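Local coordinates for protein cysteine protease (PDB 3OIS) that probably hydrolyses peptide bonds as a papain-family cysteine protease and binds uridine diphosphate, at residues 141-145 with 166-172; 64-69 with 263-267; 60-64 with 198-203; 117-121 with 155-159. All coordinates share one frame; numbering follows the deposited sequence.

Contact 1: 141-145 with 166-172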
loop_
_atom_site.group_PDB
_atom_site.type_symbol
_atom_site.label_atom_id
_atom_site.label_comp_id
_atom_site.label_asym_id
_atom_site.label_seq_id
_atom_site.Cartn_x
_atom_site.Cartn_y
_atom_site.Cartn_z
ATOM N N GLU A 141 -6.742 -14.824 -3.026
ATOM C CA GLU A 141 -6.882 -14.877 -1.604
ATOM C C GLU A 141 -7.681 -16.130 -1.168
ATOM O O GLU A 141 -7.381 -16.682 -0.157
ATOM C CB GLU A 141 -7.364 -13.544 -1.008
ATOM C CG GLU A 141 -7.294 -13.520 0.503
ATOM C CD GLU A 141 -7.195 -12.090 0.983
ATOM O OE1 GLU A 141 -8.253 -11.417 1.148
ATOM O OE2 GLU A 141 -6.035 -11.690 1.201
ATOM N N LYS A 142 -8.619 -16.606 -1.990
ATOM C CA LYS A 142 -9.309 -17.861 -1.617
ATOM C C LYS A 142 -8.426 -19.031 -1.402
ATOM O O LYS A 142 -8.748 -19.865 -0.540
ATOM C CB LYS A 142 -10.486 -18.191 -2.576
ATOM C CG LYS A 142 -11.729 -17.330 -2.206
ATOM C CD LYS A 142 -12.868 -17.287 -3.230
ATOM C CE LYS A 142 -14.041 -16.475 -2.667
ATOM N NZ LYS A 142 -15.299 -16.630 -3.486
ATOM N N GLU A 143 -7.328 -19.115 -2.158
ATOM C CA GLU A 143 -6.345 -20.183 -2.049
ATOM C C GLU A 143 -5.401 -19.989 -0.851
ATOM O O GLU A 143 -4.813 -20.933 -0.346
ATOM C CB GLU A 143 -5.522 -20.212 -3.342
ATOM C CG GLU A 143 -4.618 -21.403 -3.532
ATOM C CD GLU A 143 -4.007 -21.427 -4.933
ATOM O OE1 GLU A 143 -4.174 -20.445 -5.697
ATOM O OE2 GLU A 143 -3.362 -22.456 -5.286
ATOM N N TRP A 144 -5.237 -18.732 -0.400
ATOM C CA TRP A 144 -4.361 -18.441 0.774
ATOM C C TRP A 144 -5.010 -17.308 1.554
ATOM O O TRP A 144 -4.656 -16.090 1.343
ATOM C CB TRP A 144 -2.889 -18.096 0.357
ATOM C CG TRP A 144 -1.948 -18.249 1.538
ATOM C CD1 TRP A 144 -1.240 -17.247 2.181
ATOM C CD2 TRP A 144 -1.640 -19.476 2.241
ATOM N NE1 TRP A 144 -0.564 -17.771 3.246
ATOM C CE2 TRP A 144 -0.732 -19.146 3.284
ATOM C CE3 TRP A 144 -2.040 -20.806 2.097
ATOM C CZ2 TRP A 144 -0.244 -20.119 4.201
ATOM C CZ3 TRP A 144 -1.497 -21.790 2.964
ATOM C CH2 TRP A 144 -0.644 -21.434 4.024
ATOM N N PRO A 145 -6.012 -17.667 2.358
ATOM C CA PRO A 145 -6.930 -16.646 2.866
ATOM C C PRO A 145 -6.312 -15.800 3.976
ATOM O O PRO A 145 -5.352 -16.209 4.617
ATOM C CB PRO A 145 -8.130 -17.441 3.402
ATOM C CG PRO A 145 -7.762 -18.917 3.318
ATOM C CD PRO A 145 -6.556 -19.054 2.456
ATOM N N LYS A 166 2.404 -18.640 8.608
ATOM C CA LYS A 166 2.353 -19.900 7.842
ATOM C C LYS A 166 2.887 -19.807 6.398
ATOM O O LYS A 166 2.564 -18.863 5.631
ATOM C CB LYS A 166 0.880 -20.334 7.805
ATOM C CG LYS A 166 0.321 -20.924 9.071
ATOM C CD LYS A 166 -0.870 -21.822 8.672
ATOM C CE LYS A 166 -0.516 -22.532 7.344
ATOM N NZ LYS A 166 -1.205 -23.881 7.194
ATOM N N LYS A 167 3.709 -20.776 5.990
ATOM C CA LYS A 167 4.271 -20.792 4.663
ATOM C C LYS A 167 3.147 -21.206 3.657
ATOM O O LYS A 167 2.528 -22.243 3.857
ATOM C CB LYS A 167 5.436 -21.827 4.565
ATOM C CG LYS A 167 6.025 -21.855 3.169
ATOM C CD LYS A 167 7.155 -22.841 3.022
ATOM C CE LYS A 167 7.686 -22.753 1.596
ATOM N NZ LYS A 167 9.047 -23.319 1.560
ATOM N N PRO A 168 2.900 -20.418 2.624
ATOM C CA PRO A 168 1.902 -20.834 1.622
ATOM C C PRO A 168 2.319 -22.169 0.933
ATOM O O PRO A 168 3.511 -22.504 0.710
ATOM C CB PRO A 168 1.906 -19.716 0.597
ATOM C CG PRO A 168 2.430 -18.428 1.420
ATOM C CD PRO A 168 3.423 -19.037 2.360
ATOM N N SER A 169 1.283 -22.905 0.599
ATOM C CA SER A 169 1.458 -24.220 0.027
ATOM C C SER A 169 2.162 -24.171 -1.306
ATOM O O SER A 169 2.218 -23.159 -2.036
ATOM C CB SER A 169 0.057 -24.821 -0.157
ATOM O OG SER A 169 -0.474 -24.363 -1.393
ATOM N N ASP A 170 2.738 -25.318 -1.673
ATOM C CA ASP A 170 3.381 -25.402 -2.967
ATOM C C ASP A 170 2.432 -25.020 -4.092
ATOM O O ASP A 170 2.875 -24.371 -5.069
ATOM C CB ASP A 170 3.867 -26.835 -3.206
ATOM C CG ASP A 170 5.174 -27.100 -2.528
ATOM O OD1 ASP A 170 5.727 -26.149 -1.892
ATOM O OD2 ASP A 170 5.627 -28.261 -2.637
ATOM N N GLN A 171 1.148 -25.370 -3.931
ATOM C CA GLN A 171 0.121 -25.085 -4.982
ATOM C C GLN A 171 -0.075 -23.556 -5.115
ATOM O O GLN A 171 -0.189 -23.036 -6.210
ATOM C CB GLN A 171 -1.255 -25.795 -4.783
ATOM C CG GLN A 171 -2.170 -25.824 -6.088
ATOM C CD GLN A 171 -1.435 -26.265 -7.454
ATOM O OE1 GLN A 171 -0.740 -27.282 -7.498
ATOM N NE2 GLN A 171 -1.569 -25.429 -8.543
ATOM N N CYS A 172 -0.045 -22.870 -3.974
ATOM C CA CYS A 172 -0.111 -21.384 -3.952
ATOM C C CYS A 172 1.012 -20.757 -4.724
ATOM O O CYS A 172 0.778 -19.899 -5.548
ATOM C CB CYS A 172 -0.112 -20.912 -2.511
ATOM S SG CYS A 172 -1.627 -21.223 -1.667
HETATM O O HOH W 1 1.066 -16.640 5.437
#

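Contact 2: 64-69 with 263-267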
loop_
_atom_site.group_PDB
_atom_site.type_symbol
_atom_site.label_atom_id
_atom_site.label_comp_id
_atom_site.label_asym_id
_atom_site.label_seq_id
_atom_site.Cartn_x
_atom_site.Cartn_y
_atom_site.Cartn_z
ATOM N N THR A 64 -11.381 5.626 -8.375
ATOM C CA THR A 64 -11.881 4.678 -7.337
ATOM C C THR A 64 -12.525 3.462 -8.035
ATOM O O THR A 64 -13.466 3.599 -8.833
ATOM C CB THR A 64 -12.930 5.336 -6.417
ATOM O OG1 THR A 64 -12.370 6.450 -5.746
ATOM C CG2 THR A 64 -13.439 4.354 -5.300
ATOM N N PRO A 65 -12.097 2.271 -7.694
ATOM C CA PRO A 65 -12.592 1.065 -8.392
ATOM C C PRO A 65 -13.871 0.524 -7.686
ATOM O O PRO A 65 -14.245 1.033 -6.614
ATOM C CB PRO A 65 -11.400 0.105 -8.278
ATOM C CG PRO A 65 -10.835 0.434 -6.967
ATOM C CD PRO A 65 -10.935 2.001 -6.832
ATOM N N PRO A 66 -14.547 -0.467 -8.286
ATOM C CA PRO A 66 -15.759 -0.901 -7.645
ATOM C C PRO A 66 -15.526 -1.818 -6.453
ATOM O O PRO A 66 -16.381 -1.827 -5.537
ATOM C CB PRO A 66 -16.504 -1.663 -8.769
ATOM C CG PRO A 66 -15.770 -1.330 -10.063
ATOM C CD PRO A 66 -14.344 -1.155 -9.571
ATOM N N PHE A 67 -14.354 -2.462 -6.377
ATOM C CA PHE A 67 -14.157 -3.377 -5.265
ATOM C C PHE A 67 -13.928 -2.621 -3.961
ATOM O O PHE A 67 -13.182 -1.635 -3.927
ATOM C CB PHE A 67 -13.058 -4.404 -5.547
ATOM C CG PHE A 67 -11.651 -3.791 -5.836
ATOM C CD1 PHE A 67 -10.648 -3.719 -4.838
ATOM C CD2 PHE A 67 -11.324 -3.426 -7.104
ATOM C CE1 PHE A 67 -9.334 -3.233 -5.223
ATOM C CE2 PHE A 67 -10.109 -2.946 -7.518
ATOM C CZ PHE A 67 -9.076 -2.780 -6.543
ATOM N N GLN A 68 -14.548 -3.104 -2.896
ATOM C CA GLN A 68 -14.534 -2.330 -1.666
ATOM C C GLN A 68 -13.143 -2.408 -1.033
ATOM O O GLN A 68 -12.326 -3.293 -1.371
ATOM C CB GLN A 68 -15.563 -2.811 -0.654
ATOM C CG GLN A 68 -15.408 -4.195 -0.187
ATOM C CD GLN A 68 -16.694 -4.702 0.524
ATOM O OE1 GLN A 68 -17.037 -4.262 1.640
ATOM N NE2 GLN A 68 -17.396 -5.645 -0.138
ATOM N N VAL A 69 -12.927 -1.496 -0.105
ATOM C CA VAL A 69 -11.672 -1.559 0.691
ATOM C C VAL A 69 -11.519 -2.892 1.398
ATOM O O VAL A 69 -12.530 -3.563 1.753
ATOM C CB VAL A 69 -11.526 -0.375 1.680
ATOM C CG1 VAL A 69 -11.468 0.974 0.966
ATOM C CG2 VAL A 69 -12.653 -0.453 2.721
ATOM N N GLU A 263 -14.632 7.680 4.210
ATOM C CA GLU A 263 -15.804 7.610 3.292
ATOM C C GLU A 263 -15.668 6.252 2.624
ATOM O O GLU A 263 -14.924 6.100 1.657
ATOM C CB GLU A 263 -15.794 8.778 2.308
ATOM C CG GLU A 263 -16.099 10.116 2.935
ATOM C CD GLU A 263 -15.927 11.322 1.962
ATOM O OE1 GLU A 263 -15.268 11.179 0.917
ATOM O OE2 GLU A 263 -16.416 12.449 2.223
ATOM N N ASP A 264 -16.359 5.266 3.206
ATOM C CA ASP A 264 -16.290 3.871 2.763
ATOM C C ASP A 264 -14.872 3.379 2.711
ATOM O O ASP A 264 -14.504 2.614 1.833
ATOM C CB ASP A 264 -16.914 3.673 1.385
ATOM C CG ASP A 264 -18.162 2.902 1.445
ATOM O OD1 ASP A 264 -18.178 1.779 2.051
ATOM O OD2 ASP A 264 -19.133 3.468 0.898
ATOM N N GLY A 265 -14.087 3.833 3.665
ATOM C CA GLY A 265 -12.688 3.332 3.708
ATOM C C GLY A 265 -11.699 4.238 2.990
ATOM O O GLY A 265 -10.474 3.966 3.020
ATOM N N TYR A 266 -12.168 5.271 2.296
ATOM C CA TYR A 266 -11.301 6.202 1.577
ATOM C C TYR A 266 -11.089 7.536 2.347
ATOM O O TYR A 266 -11.967 7.978 3.163
ATOM C CB TYR A 266 -11.897 6.550 0.188
ATOM C CG TYR A 266 -11.799 5.376 -0.780
ATOM C CD1 TYR A 266 -12.666 4.218 -0.660
ATOM C CD2 TYR A 266 -10.826 5.352 -1.784
ATOM C CE1 TYR A 266 -12.562 3.165 -1.547
ATOM C CE2 TYR A 266 -10.722 4.238 -2.655
ATOM C CZ TYR A 266 -11.550 3.154 -2.499
ATOM O OH TYR A 266 -11.406 2.104 -3.344
ATOM N N PHE A 267 -9.965 8.186 2.081
ATOM C CA PHE A 267 -9.614 9.461 2.733
ATOM C C PHE A 267 -9.039 10.439 1.731
ATOM O O PHE A 267 -8.752 10.077 0.560
ATOM C CB PHE A 267 -8.563 9.189 3.843
ATOM C CG PHE A 267 -9.082 8.355 4.976
ATOM C CD1 PHE A 267 -9.084 6.940 4.934
ATOM C CD2 PHE A 267 -9.521 9.005 6.151
ATOM C CE1 PHE A 267 -9.551 6.173 6.087
ATOM C CE2 PHE A 267 -9.946 8.276 7.301
ATOM C CZ PHE A 267 -9.984 6.857 7.268
HETATM O O HOH W 2 -13.606 0.895 -4.001
HETATM O O HOH W 3 -15.102 0.558 0.129
#

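Contact 3: 60-64 with 198-203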
loop_
_atom_site.group_PDB
_atom_site.type_symbol
_atom_site.label_atom_id
_atom_site.label_comp_id
_atom_site.label_asym_id
_atom_site.label_seq_id
_atom_site.Cartn_x
_atom_site.Cartn_y
_atom_site.Cartn_z
ATOM N N LYS A 60 -9.476 17.197 -11.985
ATOM C CA LYS A 60 -9.966 16.166 -11.069
ATOM C C LYS A 60 -9.855 14.789 -11.749
ATOM O O LYS A 60 -10.190 14.592 -12.968
ATOM C CB LYS A 60 -11.428 16.467 -10.575
ATOM C CG LYS A 60 -12.062 15.265 -9.747
ATOM C CD LYS A 60 -13.545 15.551 -9.348
ATOM C CE LYS A 60 -14.067 14.419 -8.430
ATOM N NZ LYS A 60 -13.606 14.645 -6.990
ATOM N N VAL A 61 -9.280 13.834 -11.012
ATOM C CA VAL A 61 -9.259 12.424 -11.448
ATOM C C VAL A 61 -9.837 11.546 -10.369
ATOM O O VAL A 61 -9.523 11.700 -9.177
ATOM C CB VAL A 61 -7.840 12.008 -11.786
ATOM C CG1 VAL A 61 -7.730 10.482 -12.092
ATOM C CG2 VAL A 61 -7.258 12.817 -12.922
ATOM N N ASP A 62 -10.696 10.591 -10.748
ATOM C CA ASP A 62 -11.264 9.705 -9.723
ATOM C C ASP A 62 -11.300 8.309 -10.250
ATOM O O ASP A 62 -12.256 7.863 -10.938
ATOM C CB ASP A 62 -12.630 10.176 -9.203
ATOM C CG ASP A 62 -13.163 9.318 -8.083
ATOM O OD1 ASP A 62 -12.440 8.480 -7.533
ATOM O OD2 ASP A 62 -14.378 9.443 -7.757
ATOM N N LEU A 63 -10.254 7.549 -9.908
ATOM C CA LEU A 63 -10.122 6.158 -10.411
ATOM C C LEU A 63 -10.735 5.150 -9.433
ATOM O O LEU A 63 -10.482 3.978 -9.552
ATOM C CB LEU A 63 -8.608 5.783 -10.661
ATOM C CG LEU A 63 -7.765 6.789 -11.497
ATOM C CD1 LEU A 63 -6.414 6.137 -11.865
ATOM C CD2 LEU A 63 -8.527 7.183 -12.787
ATOM N N THR A 64 -11.381 5.626 -8.375
ATOM C CA THR A 64 -11.881 4.678 -7.337
ATOM C C THR A 64 -12.525 3.462 -8.035
ATOM O O THR A 64 -13.466 3.599 -8.833
ATOM C CB THR A 64 -12.930 5.336 -6.417
ATOM O OG1 THR A 64 -12.370 6.450 -5.746
ATOM C CG2 THR A 64 -13.439 4.354 -5.300
ATOM N N LEU A 198 -2.011 9.531 -12.389
ATOM C CA LEU A 198 -3.434 9.253 -12.217
ATOM C C LEU A 198 -4.240 9.645 -13.491
ATOM O O LEU A 198 -5.245 8.987 -13.816
ATOM C CB LEU A 198 -3.935 10.027 -10.995
ATOM C CG LEU A 198 -3.353 9.527 -9.650
ATOM C CD1 LEU A 198 -3.587 10.675 -8.596
ATOM C CD2 LEU A 198 -3.979 8.172 -9.235
ATOM N N ALA A 199 -3.817 10.738 -14.108
ATOM C CA ALA A 199 -4.490 11.217 -15.330
ATOM C C ALA A 199 -4.548 10.229 -16.500
ATOM O O ALA A 199 -5.519 10.284 -17.340
ATOM C CB ALA A 199 -3.894 12.508 -15.790
ATOM N N VAL A 200 -3.565 9.367 -16.615
ATOM C CA VAL A 200 -3.563 8.402 -17.676
ATOM C C VAL A 200 -4.212 7.117 -17.195
ATOM O O VAL A 200 -4.186 6.087 -17.884
ATOM C CB VAL A 200 -2.178 8.149 -18.308
ATOM C CG1 VAL A 200 -1.523 9.444 -18.808
ATOM C CG2 VAL A 200 -1.219 7.467 -17.281
ATOM N N GLY A 201 -4.735 7.154 -15.965
ATOM C CA GLY A 201 -5.462 5.970 -15.420
ATOM C C GLY A 201 -4.666 4.968 -14.607
ATOM O O GLY A 201 -5.142 3.828 -14.390
ATOM N N SER A 202 -3.504 5.390 -14.121
ATOM C CA SER A 202 -2.669 4.506 -13.290
ATOM C C SER A 202 -2.643 4.949 -11.798
ATOM O O SER A 202 -2.222 6.008 -11.479
ATOM C CB SER A 202 -1.233 4.486 -13.825
ATOM O OG SER A 202 -1.194 4.058 -15.156
ATOM N N PRO A 203 -3.126 4.120 -10.904
ATOM C CA PRO A 203 -2.941 4.372 -9.461
ATOM C C PRO A 203 -1.461 4.167 -9.090
ATOM O O PRO A 203 -0.728 3.460 -9.801
ATOM C CB PRO A 203 -3.710 3.226 -8.816
ATOM C CG PRO A 203 -4.617 2.843 -9.754
ATOM C CD PRO A 203 -3.793 2.833 -11.080
#

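Contact 4: 117-121 with 155-159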
loop_
_atom_site.group_PDB
_atom_site.type_symbol
_atom_site.label_atom_id
_atom_site.label_comp_id
_atom_site.label_asym_id
_atom_site.label_seq_id
_atom_site.Cartn_x
_atom_site.Cartn_y
_atom_site.Cartn_z
ATOM N N HIS A 117 11.128 -10.886 9.179
ATOM C CA HIS A 117 11.131 -12.335 9.474
ATOM C C HIS A 117 9.674 -12.813 9.519
ATOM O O HIS A 117 8.798 -12.105 10.041
ATOM C CB HIS A 117 11.888 -12.692 10.783
ATOM C CG HIS A 117 12.106 -14.160 10.950
ATOM N ND1 HIS A 117 13.328 -14.767 10.718
ATOM C CD2 HIS A 117 11.246 -15.151 11.279
ATOM C CE1 HIS A 117 13.205 -16.074 10.917
ATOM N NE2 HIS A 117 11.950 -16.326 11.245
ATOM N N VAL A 118 9.423 -14.001 8.965
ATOM C CA VAL A 118 8.063 -14.481 8.834
ATOM C C VAL A 118 7.435 -14.789 10.182
ATOM O O VAL A 118 6.224 -14.802 10.325
ATOM C CB VAL A 118 8.006 -15.726 7.899
ATOM C CG1 VAL A 118 8.417 -15.316 6.506
ATOM C CG2 VAL A 118 8.844 -16.898 8.437
ATOM N N ASN A 119 8.244 -14.980 11.214
ATOM C CA ASN A 119 7.661 -15.255 12.527
ATOM C C ASN A 119 7.296 -14.017 13.360
ATOM O O ASN A 119 6.785 -14.177 14.462
ATOM C CB ASN A 119 8.644 -16.092 13.339
ATOM C CG ASN A 119 8.739 -17.592 12.831
ATOM O OD1 ASN A 119 7.860 -18.096 12.110
ATOM N ND2 ASN A 119 9.777 -18.295 13.318
ATOM N N TYR A 120 7.545 -12.783 12.838
ATOM C CA TYR A 120 7.336 -11.544 13.561
ATOM C C TYR A 120 6.521 -10.559 12.685
ATOM O O TYR A 120 6.591 -10.670 11.439
ATOM C CB TYR A 120 8.765 -11.031 13.851
ATOM C CG TYR A 120 9.508 -12.071 14.710
ATOM C CD1 TYR A 120 9.392 -12.028 16.111
ATOM C CD2 TYR A 120 10.288 -13.091 14.120
ATOM C CE1 TYR A 120 10.030 -12.995 16.925
ATOM C CE2 TYR A 120 10.927 -14.062 14.918
ATOM C CZ TYR A 120 10.773 -14.016 16.312
ATOM O OH TYR A 120 11.379 -14.941 17.112
ATOM N N ASP A 121 5.815 -9.607 13.288
ATOM C CA ASP A 121 5.006 -8.685 12.499
ATOM C C ASP A 121 5.948 -7.495 12.211
ATOM O O ASP A 121 5.835 -6.390 12.773
ATOM C CB ASP A 121 3.779 -8.284 13.343
ATOM C CG ASP A 121 2.711 -7.623 12.528
ATOM O OD1 ASP A 121 2.756 -7.709 11.294
ATOM O OD2 ASP A 121 1.817 -6.997 13.167
ATOM N N THR A 155 5.641 -11.688 23.809
ATOM C CA THR A 155 6.839 -12.143 23.091
ATOM C C THR A 155 7.130 -11.334 21.813
ATOM O O THR A 155 8.233 -11.413 21.239
ATOM C CB THR A 155 6.726 -13.602 22.647
ATOM O OG1 THR A 155 5.666 -13.642 21.662
ATOM C CG2 THR A 155 6.424 -14.527 23.879
ATOM N N GLU A 156 6.121 -10.601 21.371
ATOM C CA GLU A 156 6.085 -9.851 20.084
ATOM C C GLU A 156 6.415 -10.747 18.884
ATOM O O GLU A 156 6.992 -10.301 17.926
ATOM C CB GLU A 156 6.902 -8.555 20.092
ATOM C CG GLU A 156 6.213 -7.417 20.946
ATOM C CD GLU A 156 4.829 -6.839 20.429
ATOM O OE1 GLU A 156 4.220 -7.270 19.423
ATOM O OE2 GLU A 156 4.357 -5.882 21.100
ATOM N N GLU A 157 6.072 -12.035 19.022
ATOM C CA GLU A 157 6.193 -13.030 17.974
ATOM C C GLU A 157 4.805 -13.532 17.612
ATOM O O GLU A 157 3.981 -13.720 18.484
ATOM C CB GLU A 157 6.962 -14.257 18.500
ATOM C CG GLU A 157 7.394 -15.221 17.344
ATOM C CD GLU A 157 8.319 -16.371 17.758
ATOM O OE1 GLU A 157 8.938 -16.276 18.855
ATOM O OE2 GLU A 157 8.415 -17.368 16.961
ATOM N N PHE A 158 4.575 -13.866 16.345
ATOM C CA PHE A 158 3.340 -14.529 16.048
ATOM C C PHE A 158 3.174 -15.846 16.852
ATOM O O PHE A 158 4.144 -16.618 16.992
ATOM C CB PHE A 158 3.268 -14.881 14.563
ATOM C CG PHE A 158 2.907 -13.709 13.722
ATOM C CD1 PHE A 158 1.678 -13.055 13.931
ATOM C CD2 PHE A 158 3.799 -13.216 12.772
ATOM C CE1 PHE A 158 1.377 -11.890 13.167
ATOM C CE2 PHE A 158 3.501 -12.053 11.999
ATOM C CZ PHE A 158 2.269 -11.425 12.187
ATOM N N PRO A 159 1.973 -16.060 17.393
ATOM C CA PRO A 159 1.748 -17.280 18.130
ATOM C C PRO A 159 1.661 -18.417 17.164
ATOM O O PRO A 159 1.491 -18.248 15.922
ATOM C CB PRO A 159 0.418 -17.037 18.877
ATOM C CG PRO A 159 -0.283 -15.989 18.109
ATOM C CD PRO A 159 0.783 -15.191 17.299
HETATM O O HOH W 4 6.224 -8.692 15.864
#

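Contact 1: 141-145 with 166-172
Trp144 and Pro168 form a CH-pi contact on the helical side of the papain fold, between the loop after helix 126-135 and the loop that runs into the first turn of helix 170-176. Pro168 CA sits over one face of the indole, 3.4 Å from the centroid of the Trp144 six-membered ring and 12° off its normal. The two side chains cross at about a right angle, with Pro168 CG 3.6 Å from Trp144 NE1. CG of Trp144 lies anti to the backbone N (chi1 -162°), which swings the indole out toward 166-169. At the far end of the six-membered ring, Lys166 bends at chi3 and brings its CE within 3.5 Å of Trp144 CH2. Water 1 lies at the indole edge, in the ring plane. It accepts from Trp144 NE1 at 3.0 Å and lies 2.7 Å from Lys166 O.

Ser169 is the N-cap of helix 170-176, with Cys172 N donating to Ser169 OG at 3.0 Å. Cys172 SG lies obliquely beside the indole, 3.8 Å from Trp144 CE3, and is 3.5 Å from Glu143 O. Leu105 of helix 104-114 touches Trp144, and Phe106 and Tyr109 of that helix touch Pro168.

The segments thus meet through apolar and aromatic contacts, and the indole N-H is satisfied through water.

Contact 2: 64-69 with 263-267
Val69 and Tyr266 slide past each other in opposite directions, and Thr64 meets the same ring coming from the opposite direction. Val69 CG1 is 3.5 Å from Tyr266 CE1. Thr64 CG2 is 3.6 Å from Tyr266 CZ. Both methyl groups approach the ring obliquely. The Thr64 methyl gets there because CG2 is anti to the backbone N, while OG1 hydrogen-bonds Asp62. Farther out, Pro65 crosses the tyrosine obliquely, and its CD lies 3.5 Å from Tyr266 OH. Pro65 CG also sits over one face of the Phe67 ring, offset toward its rim.

Residues 263-266 make a type I' beta turn, the tight hairpin turn that leads into strand 266-270. That strand belongs to the antiparallel sheet of the papain fold and pairs with strand 250-254. Segment 64-69 is part of the connection from strand 60-62 to helix 78-93, so the contact lays this connection against a hairpin end. Gly265 has phi 95°, a backbone shape suited to glycine. It also faces Val69, whose CG2 is 3.9 Å from Gly265 CA.

The polar links are made by water. Water 2 accepts from Tyr266 OH and donates to Pro65 O and Phe67 O, the last at 2.6 Å. Arg254 also bonds to Tyr266 OH and Phe67 O, fixing the phenol end from the neighbouring strand. Water 3 accepts from Val69 N at 3.0 Å and donates to Asp264 O at 2.7 Å.

Contact 3: 60-64 with 198-203
Leu63 and Val61 pack on the C-terminal end of helix 191-199, and the tight part of the contact is centred on Leu63 CD1. This methyl lies 3.5 Å from Gly201 C and 3.6 Å from Leu198 O. It also reaches Leu198 CD2 at 4.1 Å and the Pro203 ring. CG of Leu63 is anti to the carbonyl carbon (chi1 -50°), and the branch beyond it extends into the bend that follows the helix. Val61 meets the helix end itself. Its CG1 is anti to the backbone N and comes within 3.4 Å of Leu198 O. The packing is looser at its CG2, which rests 4.0 Å from Ala199 CA.

Gly201 closes the helix with a Schellman motif. Its positive phi of 93° turns the chain back, and Gly201 N donates to Leu198 O at 2.9 Å. The same carbonyl oxygen therefore takes a backbone bond while two aliphatic side chains crowd round it.

The other side of the strand is exposed and faces away from the helix. Here Asp62 forms an Asx turn: its OD1 accepts from Thr64 N, which comes from above the carboxylate plane. Thr64 OG1 adds a side-chain bond of 2.7 Å to the syn lone pair of Asp62 OD1. On the helix side, Ala199 and Val200 turn their side chains away.

Strand 60-62 pairs antiparallel with strand 233-245 of the sheet. Phe89 of helix 78-93 touches both Leu63 and Pro203. The attraction between the segments is apolar, while the polar bonds stay within each segment.

Contact 4: 117-121 with 155-159
Phe158 and Asn119 are joined through their backbones. Phe158 N donates to Asn119 O at 2.9 Å, with an N-H...acceptor angle of 151°. Water 4 adds a second link, accepting from Asp121 N at 2.8 Å and donating to Glu156 O at 2.7 Å.

Both segments are loops of the papain-family chain. Residues 117-120 form a type I beta turn soon after helix 104-114. In the other loop, Thr155 OG1 accepts from Glu157 N, an ST turn. Arg112 of helix 104-114 bonds to Tyr120 O and touches Phe158.

Side-chain packing makes up much of the rest. The Phe158 ring slips obliquely under the turn, its CE2 3.4 Å from Tyr120 O and its CZ 3.7 Å from Asp121 CB. Tyr120 has two conformers. In the one described here it crosses Glu157 obliquely, ring and carboxylate planes 32° apart, with CE1 of Tyr120 3.5 Å from CG of Glu157, and Glu156 O lies at the ring edge. The Glu157 chain is extended from a CG anti to the backbone N (chi1 -168°), which carries it across to the tyrosine. Asn119 lies side by side with Glu157, both pointing the same way.

Overall arrangement
The contacts fall into two groups within the papain-like fold. Contacts 2 and 3 share Thr64, have centres 14 Å apart and reach the same antiparallel sheet; their segments alternate along the chain. Contacts 1 and 4 join loops beside helix 104-114. Their centres are 19 Å apart, their nearest atoms about 6 Å, and their segments also alternate. Both are nested inside the long loops closed by contacts 2 and 3. Contacts 3 and 4 lie on opposite sides of the chain's centre, 37 Å between centres. Residues 60-69 thus meet the end of helix 191-199 and the turn before strand 266-270, while contacts 1 and 4 join loops on the helical side.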